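Local coordinates for protein porin (Rhodobacter blasticus, PDB 3PRN) that forms, as a homotrimer, outer-membrane channels that let small hydrophilic solutes up to about 0.6 kDa diffuse passively, at residues Y75-T87 against D128-S140. The protein carries 1 engineered substitution. Numbering follows the deposited sequence.
Sequences YNGVTVSVGNVDT and DNYNGIAVTYSIS
T79 and T136, S81 and A134, and G83 and G132 form the three hydrogen-bonded pairs of an antiparallel strand pairing, in which each residue both gives its N-H and accepts on its C=O. The bonds are shortest at A134 N to S81 O, 2.8 Å, and most bent at G83 N to G132 O, 146° at the hydrogen. S138 N to G77 O, 3.2 Å, adds a longer seventh at the type I' turn. Several of these carbonyls also take a CA-H from the facing strand, as T79 O does from V135 CA at 3.3 Å.

V78, V80, V82, I133, V135 and Y137 share one face. With CG anti to the backbone N (chi1 -177°), the Y137 ring crosses V78 at a slant, Y137 CD1 3.6 Å from V78 CG2, and its edge meets G77 O. On the other face T79 and T136 run side by side, but T79 OG1 bonds to S74 OG.

Past G83 the chain folds over the face that carries S81 and A134, and V85 CG1 lies 3.5 Å from G132 O, its CB against the A134 methyl. A serine here, with one methyl gone and a hydroxyl for the other, would probably leave a gap over the G132 backbone. One water joins N84 OD1, V85 O and Y130 OH, the last at 2.8 Å; N84 OD1 also accepts from N118 N.

Strand 78-83 thus sits between strands 70-75 and 131-138 of the 16-stranded porin barrel, N131 packing on I27 of a neighbouring subunit, while strand 142-150 continues the sheet beyond 131-138.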
ATOM      1  N   TYR A  75      -3.187   2.857 -28.753  1.00 31.73           N
ATOM      2  CA  TYR A  75      -3.699   2.341 -30.018  1.00 33.87           C
ATOM      3  C   TYR A  75      -2.787   2.786 -31.168  1.00 34.67           C
ATOM      4  O   TYR A  75      -2.569   3.977 -31.328  1.00 34.26           O
ATOM      5  CB  TYR A  75      -5.095   2.901 -30.265  1.00 35.44           C
ATOM      6  CG  TYR A  75      -5.688   2.407 -31.574  1.00 44.11           C
ATOM      7  CD1 TYR A  75      -5.873   1.040 -31.768  1.00 46.88           C
ATOM      8  CD2 TYR A  75      -6.039   3.321 -32.571  1.00 47.72           C
ATOM      9  CE1 TYR A  75      -6.412   0.577 -32.966  1.00 50.60           C
ATOM     10  CE2 TYR A  75      -6.580   2.857 -33.773  1.00 51.54           C
ATOM     11  CZ  TYR A  75      -6.766   1.484 -33.969  1.00 52.54           C
ATOM     12  OH  TYR A  75      -7.291   1.031 -35.136  1.00 55.52           O
ATOM     13  N   ASN A  76      -2.227   1.832 -31.857  1.00 35.76           N
ATOM     14  CA  ASN A  76      -1.423   2.084 -33.058  1.00 37.29           C
ATOM     15  C   ASN A  76      -0.268   3.041 -32.837  1.00 36.66           C
ATOM     16  O   ASN A  76      -0.152   3.995 -33.657  1.00 37.20           O
ATOM     17  CB  ASN A  76      -2.360   2.770 -34.076  1.00 43.69           C
ATOM     18  CG  ASN A  76      -2.913   1.900 -35.199  1.00 50.08           C
ATOM     19  OD1 ASN A  76      -3.455   0.831 -34.943  1.00 51.79           O
ATOM     20  ND2 ASN A  76      -2.826   2.329 -36.446  1.00 52.04           N
ATOM     21  N   GLY A  77       0.533   2.829 -31.802  1.00 36.40           N
ATOM     22  CA  GLY A  77       1.679   3.750 -31.611  1.00 35.20           C
ATOM     23  C   GLY A  77       1.290   5.029 -30.881  1.00 34.34           C
ATOM     24  O   GLY A  77       2.152   5.874 -30.565  1.00 34.98           O
ATOM     25  N   VAL A  78       0.016   5.335 -30.698  1.00 32.78           N
ATOM     26  CA  VAL A  78      -0.381   6.552 -30.003  1.00 31.27           C
ATOM     27  C   VAL A  78      -0.799   6.194 -28.563  1.00 29.90           C
ATOM     28  O   VAL A  78      -1.561   5.248 -28.347  1.00 29.31           O
ATOM     29  CB  VAL A  78      -1.581   7.234 -30.688  1.00 33.06           C
ATOM     30  CG1 VAL A  78      -1.982   8.490 -29.942  1.00 34.43           C
ATOM     31  CG2 VAL A  78      -1.233   7.589 -32.139  1.00 35.52           C
ATOM     32  N   THR A  79      -0.338   6.948 -27.599  1.00 28.89           N
ATOM     33  CA  THR A  79      -0.726   6.726 -26.193  1.00 26.95           C
ATOM     34  C   THR A  79      -1.233   8.032 -25.602  1.00 26.98           C
ATOM     35  O   THR A  79      -0.628   9.102 -25.757  1.00 26.46           O
ATOM     36  CB  THR A  79       0.380   6.127 -25.363  1.00 27.03           C
ATOM     37  OG1 THR A  79       0.810   4.867 -25.870  1.00 26.57           O
ATOM     38  CG2 THR A  79      -0.064   5.879 -23.896  1.00 27.34           C
ATOM     39  N   VAL A  80      -2.430   7.975 -24.998  1.00 25.52           N
ATOM     40  CA  VAL A  80      -2.984   9.124 -24.325  1.00 24.23           C
ATOM     41  C   VAL A  80      -3.020   8.755 -22.830  1.00 23.94           C
ATOM     42  O   VAL A  80      -3.507   7.663 -22.522  1.00 23.65           O
ATOM     43  CB  VAL A  80      -4.366   9.502 -24.810  1.00 25.93           C
ATOM     44  CG1 VAL A  80      -4.861  10.761 -24.089  1.00 25.81           C
ATOM     45  CG2 VAL A  80      -4.381   9.825 -26.307  1.00 27.89           C
ATOM     46  N   SER A  81      -2.502   9.582 -21.974  1.00 23.18           N
ATOM     47  CA  SER A  81      -2.440   9.358 -20.541  1.00 22.60           C
ATOM     48  C   SER A  81      -3.036  10.527 -19.794  1.00 22.31           C
ATOM     49  O   SER A  81      -3.059  11.676 -20.230  1.00 22.06           O
ATOM     50  CB  SER A  81      -1.035   8.983 -20.047  1.00 24.32           C
ATOM     51  OG  SER A  81      -0.152  10.005 -20.394  1.00 29.95           O
ATOM     52  N   VAL A  82      -3.638  10.199 -18.635  1.00 21.74           N
ATOM     53  CA  VAL A  82      -4.320  11.179 -17.811  1.00 21.08           C
ATOM     54  C   VAL A  82      -3.986  10.990 -16.334  1.00 21.24           C
ATOM     55  O   VAL A  82      -3.696   9.808 -15.919  1.00 20.25           O
ATOM     56  CB  VAL A  82      -5.847  11.088 -18.021  0.50 22.00           C
ATOM     57  CG1 VAL A  82      -6.400   9.686 -17.842  0.50 21.15           C
ATOM     58  CG2 VAL A  82      -6.604  12.039 -17.118  0.50 22.71           C
ATOM     59  N   GLY A  83      -4.027  12.066 -15.567  1.00 19.42           N
ATOM     60  CA  GLY A  83      -3.780  11.994 -14.133  1.00 20.15           C
ATOM     61  C   GLY A  83      -2.363  12.342 -13.773  1.00 20.02           C
ATOM     62  O   GLY A  83      -1.879  13.431 -14.088  1.00 20.80           O
ATOM     63  N   ASN A  84      -1.646  11.434 -13.094  1.00 20.02           N
ATOM     64  CA  ASN A  84      -0.216  11.724 -12.754  1.00 19.26           C
ATOM     65  C   ASN A  84       0.626  11.282 -13.935  1.00 19.77           C
ATOM     66  O   ASN A  84       1.133  10.151 -13.989  1.00 19.64           O
ATOM     67  CB  ASN A  84       0.101  10.910 -11.475  1.00 18.69           C
ATOM     68  CG  ASN A  84       1.484  11.093 -10.908  1.00 19.07           C
ATOM     69  OD1 ASN A  84       2.290  11.945 -11.352  1.00 18.47           O
ATOM     70  ND2 ASN A  84       1.801  10.265  -9.888  1.00 17.15           N
ATOM     71  N   VAL A  85       0.790  12.082 -14.974  1.00 19.02           N
ATOM     72  CA  VAL A  85       1.443  11.785 -16.205  1.00 19.90           C
ATOM     73  C   VAL A  85       2.954  12.035 -16.238  1.00 20.93           C
ATOM     74  O   VAL A  85       3.454  12.792 -15.396  1.00 20.79           O
ATOM     75  CB  VAL A  85       0.796  12.585 -17.384  1.00 20.05           C
ATOM     76  CG1 VAL A  85      -0.749  12.330 -17.425  1.00 20.14           C
ATOM     77  CG2 VAL A  85       0.973  14.117 -17.272  1.00 17.33           C
ATOM     78  N   ASP A  86       3.592  11.361 -17.170  1.00 20.51           N
ATOM     79  CA  ASP A  86       4.945  11.652 -17.588  1.00 21.89           C
ATOM     80  C   ASP A  86       4.882  12.880 -18.507  1.00 21.36           C
ATOM     81  O   ASP A  86       4.053  12.949 -19.424  1.00 22.24           O
ATOM     82  CB  ASP A  86       5.580  10.475 -18.382  1.00 24.01           C
ATOM     83  CG  ASP A  86       5.915   9.363 -17.399  1.00 29.55           C
ATOM     84  OD1 ASP A  86       6.831   9.559 -16.512  1.00 31.36           O
ATOM     85  OD2 ASP A  86       5.260   8.260 -17.434  1.00 31.92           O
ATOM     86  N   THR A  87       5.751  13.838 -18.250  1.00 21.36           N
ATOM     87  CA  THR A  87       5.767  15.098 -19.015  1.00 21.32           C
ATOM     88  C   THR A  87       6.839  15.096 -20.110  1.00 21.16           C
ATOM     89  O   THR A  87       7.799  14.319 -20.135  1.00 20.48           O
ATOM     90  CB  THR A  87       6.057  16.277 -18.089  1.00 21.71           C
ATOM     91  OG1 THR A  87       7.311  16.090 -17.451  1.00 21.47           O
ATOM     92  CG2 THR A  87       5.000  16.450 -16.997  1.00 21.37           C
ATOM     93  N   ASP A 128      -3.020  17.812  -4.475  1.00 23.03           N
ATOM     94  CA  ASP A 128      -4.323  17.144  -4.336  1.00 23.16           C
ATOM     95  C   ASP A 128      -5.256  17.201  -5.542  1.00 22.54           C
ATOM     96  O   ASP A 128      -5.988  16.253  -5.818  1.00 21.82           O
ATOM     97  CB  ASP A 128      -5.111  17.709  -3.122  1.00 23.75           C
ATOM     98  CG  ASP A 128      -4.501  17.370  -1.774  1.00 25.11           C
ATOM     99  OD1 ASP A 128      -3.389  16.778  -1.635  1.00 24.96           O
ATOM    100  OD2 ASP A 128      -5.119  17.713  -0.741  1.00 26.73           O
ATOM    101  N   ASN A 129      -5.239  18.298  -6.309  1.00 21.93           N
ATOM    102  CA  ASN A 129      -6.087  18.418  -7.486  1.00 22.43           C
ATOM    103  C   ASN A 129      -5.257  18.556  -8.752  1.00 22.44           C
ATOM    104  O   ASN A 129      -5.737  19.069  -9.769  1.00 21.47           O
ATOM    105  CB  ASN A 129      -7.019  19.637  -7.298  1.00 23.98           C
ATOM    106  CG  ASN A 129      -8.078  19.273  -6.256  1.00 27.92           C
ATOM    107  OD1 ASN A 129      -8.954  18.452  -6.536  1.00 31.56           O
ATOM    108  ND2 ASN A 129      -8.029  19.804  -5.052  1.00 28.34           N
ATOM    109  N   TYR A 130      -4.008  18.089  -8.656  1.00 21.55           N
ATOM    110  CA  TYR A 130      -3.100  18.135  -9.788  1.00 22.13           C
ATOM    111  C   TYR A 130      -3.551  17.088 -10.806  1.00 21.72           C
ATOM    112  O   TYR A 130      -3.814  15.923 -10.530  1.00 22.33           O
ATOM    113  CB  TYR A 130      -1.707  17.897  -9.259  1.00 21.67           C
ATOM    114  CG  TYR A 130      -0.581  17.626 -10.211  1.00 20.67           C
ATOM    115  CD1 TYR A 130      -0.481  16.445 -10.933  1.00 21.95           C
ATOM    116  CD2 TYR A 130       0.451  18.542 -10.309  1.00 21.00           C
ATOM    117  CE1 TYR A 130       0.610  16.177 -11.738  1.00 21.95           C
ATOM    118  CE2 TYR A 130       1.547  18.301 -11.120  1.00 22.03           C
ATOM    119  CZ  TYR A 130       1.641  17.110 -11.809  1.00 22.60           C
ATOM    120  OH  TYR A 130       2.758  16.899 -12.568  1.00 24.20           O
ATOM    121  N   ASN A 131      -3.675  17.492 -12.064  1.00 22.61           N
ATOM    122  CA  ASN A 131      -4.108  16.603 -13.141  1.00 22.53           C
ATOM    123  C   ASN A 131      -3.480  16.970 -14.474  1.00 22.75           C
ATOM    124  O   ASN A 131      -3.463  18.143 -14.879  1.00 23.25           O
ATOM    125  CB  ASN A 131      -5.646  16.627 -13.245  1.00 22.83           C
ATOM    126  CG  ASN A 131      -6.137  15.499 -14.129  1.00 25.89           C
ATOM    127  OD1 ASN A 131      -6.185  14.365 -13.654  1.00 27.41           O
ATOM    128  ND2 ASN A 131      -6.472  15.790 -15.382  1.00 25.75           N
ATOM    129  N   GLY A 132      -2.904  15.978 -15.147  1.00 22.20           N
ATOM    130  CA  GLY A 132      -2.277  16.226 -16.431  1.00 21.95           C
ATOM    131  C   GLY A 132      -2.896  15.353 -17.511  1.00 23.02           C
ATOM    132  O   GLY A 132      -3.622  14.373 -17.232  1.00 22.13           O
ATOM    133  N   ILE A 133      -2.614  15.730 -18.759  1.00 23.08           N
ATOM    134  CA  ILE A 133      -2.978  14.930 -19.927  1.00 23.97           C
ATOM    135  C   ILE A 133      -1.688  14.822 -20.752  1.00 24.24           C
ATOM    136  O   ILE A 133      -0.955  15.826 -20.882  1.00 23.68           O
ATOM    137  CB  ILE A 133      -4.073  15.561 -20.777  0.50 24.75           C
ATOM    138  CG1 ILE A 133      -5.235  16.035 -19.912  0.50 26.33           C
ATOM    139  CG2 ILE A 133      -4.529  14.631 -21.887  0.50 25.38           C
ATOM    140  CD1 ILE A 133      -6.249  16.924 -20.626  0.50 26.27           C
ATOM    141  N   ALA A 134      -1.330  13.671 -21.261  1.00 23.89           N
ATOM    142  CA  ALA A 134      -0.119  13.630 -22.084  1.00 24.83           C
ATOM    143  C   ALA A 134      -0.466  12.799 -23.346  1.00 25.71           C
ATOM    144  O   ALA A 134      -1.379  11.966 -23.297  1.00 25.02           O
ATOM    145  CB  ALA A 134       1.072  13.042 -21.354  1.00 23.08           C
ATOM    146  N   VAL A 135       0.267  13.079 -24.406  1.00 26.00           N
ATOM    147  CA  VAL A 135       0.053  12.303 -25.631  1.00 27.30           C
ATOM    148  C   VAL A 135       1.424  11.983 -26.178  1.00 28.77           C
ATOM    149  O   VAL A 135       2.265  12.914 -26.260  1.00 27.64           O
ATOM    150  CB  VAL A 135      -0.730  13.123 -26.664  1.00 29.70           C
ATOM    151  CG1 VAL A 135      -0.821  12.296 -27.969  1.00 30.43           C
ATOM    152  CG2 VAL A 135      -2.095  13.486 -26.149  1.00 30.09           C
ATOM    153  N   THR A 136       1.704  10.717 -26.500  1.00 29.72           N
ATOM    154  CA  THR A 136       2.932  10.331 -27.131  1.00 32.55           C
ATOM    155  C   THR A 136       2.621   9.534 -28.431  1.00 35.94           C
ATOM    156  O   THR A 136       1.643   8.794 -28.544  1.00 33.27           O
ATOM    157  CB  THR A 136       3.891   9.482 -26.292  1.00 31.93           C
ATOM    158  OG1 THR A 136       3.254   8.211 -26.052  1.00 33.83           O
ATOM    159  CG2 THR A 136       4.086  10.112 -24.913  1.00 32.46           C
ATOM    160  N   TYR A 137       3.516   9.763 -29.389  1.00 38.28           N
ATOM    161  CA  TYR A 137       3.407   9.149 -30.690  1.00 42.78           C
ATOM    162  C   TYR A 137       4.807   8.673 -31.100  1.00 45.10           C
ATOM    163  O   TYR A 137       5.727   9.479 -31.280  1.00 45.11           O
ATOM    164  CB  TYR A 137       2.779  10.135 -31.686  1.00 43.68           C
ATOM    165  CG  TYR A 137       2.586   9.466 -33.048  1.00 51.50           C
ATOM    166  CD1 TYR A 137       2.229   8.114 -33.106  1.00 53.84           C
ATOM    167  CD2 TYR A 137       2.777  10.188 -34.229  1.00 54.13           C
ATOM    168  CE1 TYR A 137       2.061   7.485 -34.343  1.00 57.40           C
ATOM    169  CE2 TYR A 137       2.610   9.559 -35.468  1.00 57.46           C
ATOM    170  CZ  TYR A 137       2.251   8.207 -35.525  1.00 59.49           C
ATOM    171  OH  TYR A 137       2.089   7.595 -36.727  1.00 62.02           O
ATOM    172  N   SER A 138       4.929   7.354 -31.196  1.00 48.16           N
ATOM    173  CA  SER A 138       6.188   6.687 -31.589  1.00 52.59           C
ATOM    174  C   SER A 138       6.033   6.119 -33.024  1.00 55.19           C
ATOM    175  O   SER A 138       5.364   5.090 -33.220  1.00 55.47           O
ATOM    176  CB  SER A 138       6.511   5.544 -30.623  1.00 54.06           C
ATOM    177  OG  SER A 138       6.819   6.063 -29.337  1.00 55.92           O
ATOM    178  N   ILE A 139       6.632   6.832 -33.965  1.00 56.89           N
ATOM    179  CA  ILE A 139       6.538   6.577 -35.412  1.00 60.11           C
ATOM    180  C   ILE A 139       7.871   6.226 -36.054  1.00 60.42           C
ATOM    181  O   ILE A 139       8.433   6.893 -36.966  1.00 61.66           O
ATOM    182  CB  ILE A 139       5.773   7.761 -36.067  1.00 63.04           C
ATOM    183  CG1 ILE A 139       6.159   7.991 -37.532  1.00 64.04           C
ATOM    184  CG2 ILE A 139       5.997   9.086 -35.337  1.00 64.06           C
ATOM    185  CD1 ILE A 139       6.741   9.380 -37.801  1.00 63.58           C
ATOM    186  N   SER A 140       8.473   5.110 -35.596  1.00 60.93           N
ATOM    187  CA  SER A 140       9.713   4.512 -36.026  1.00 60.49           C
ATOM    188  C   SER A 140      10.937   5.429 -36.052  1.00 59.91           C
ATOM    189  O   SER A 140      11.189   6.224 -36.985  1.00 60.36           O
ATOM    190  CB  SER A 140       9.604   3.776 -37.382  1.00 62.14           C
ATOM    191  OG  SER A 140      10.723   2.940 -37.629  1.00 62.22           O
TER
HETATM  192  O   HOH W   1       2.728  14.196 -13.294  1.00 19.85           O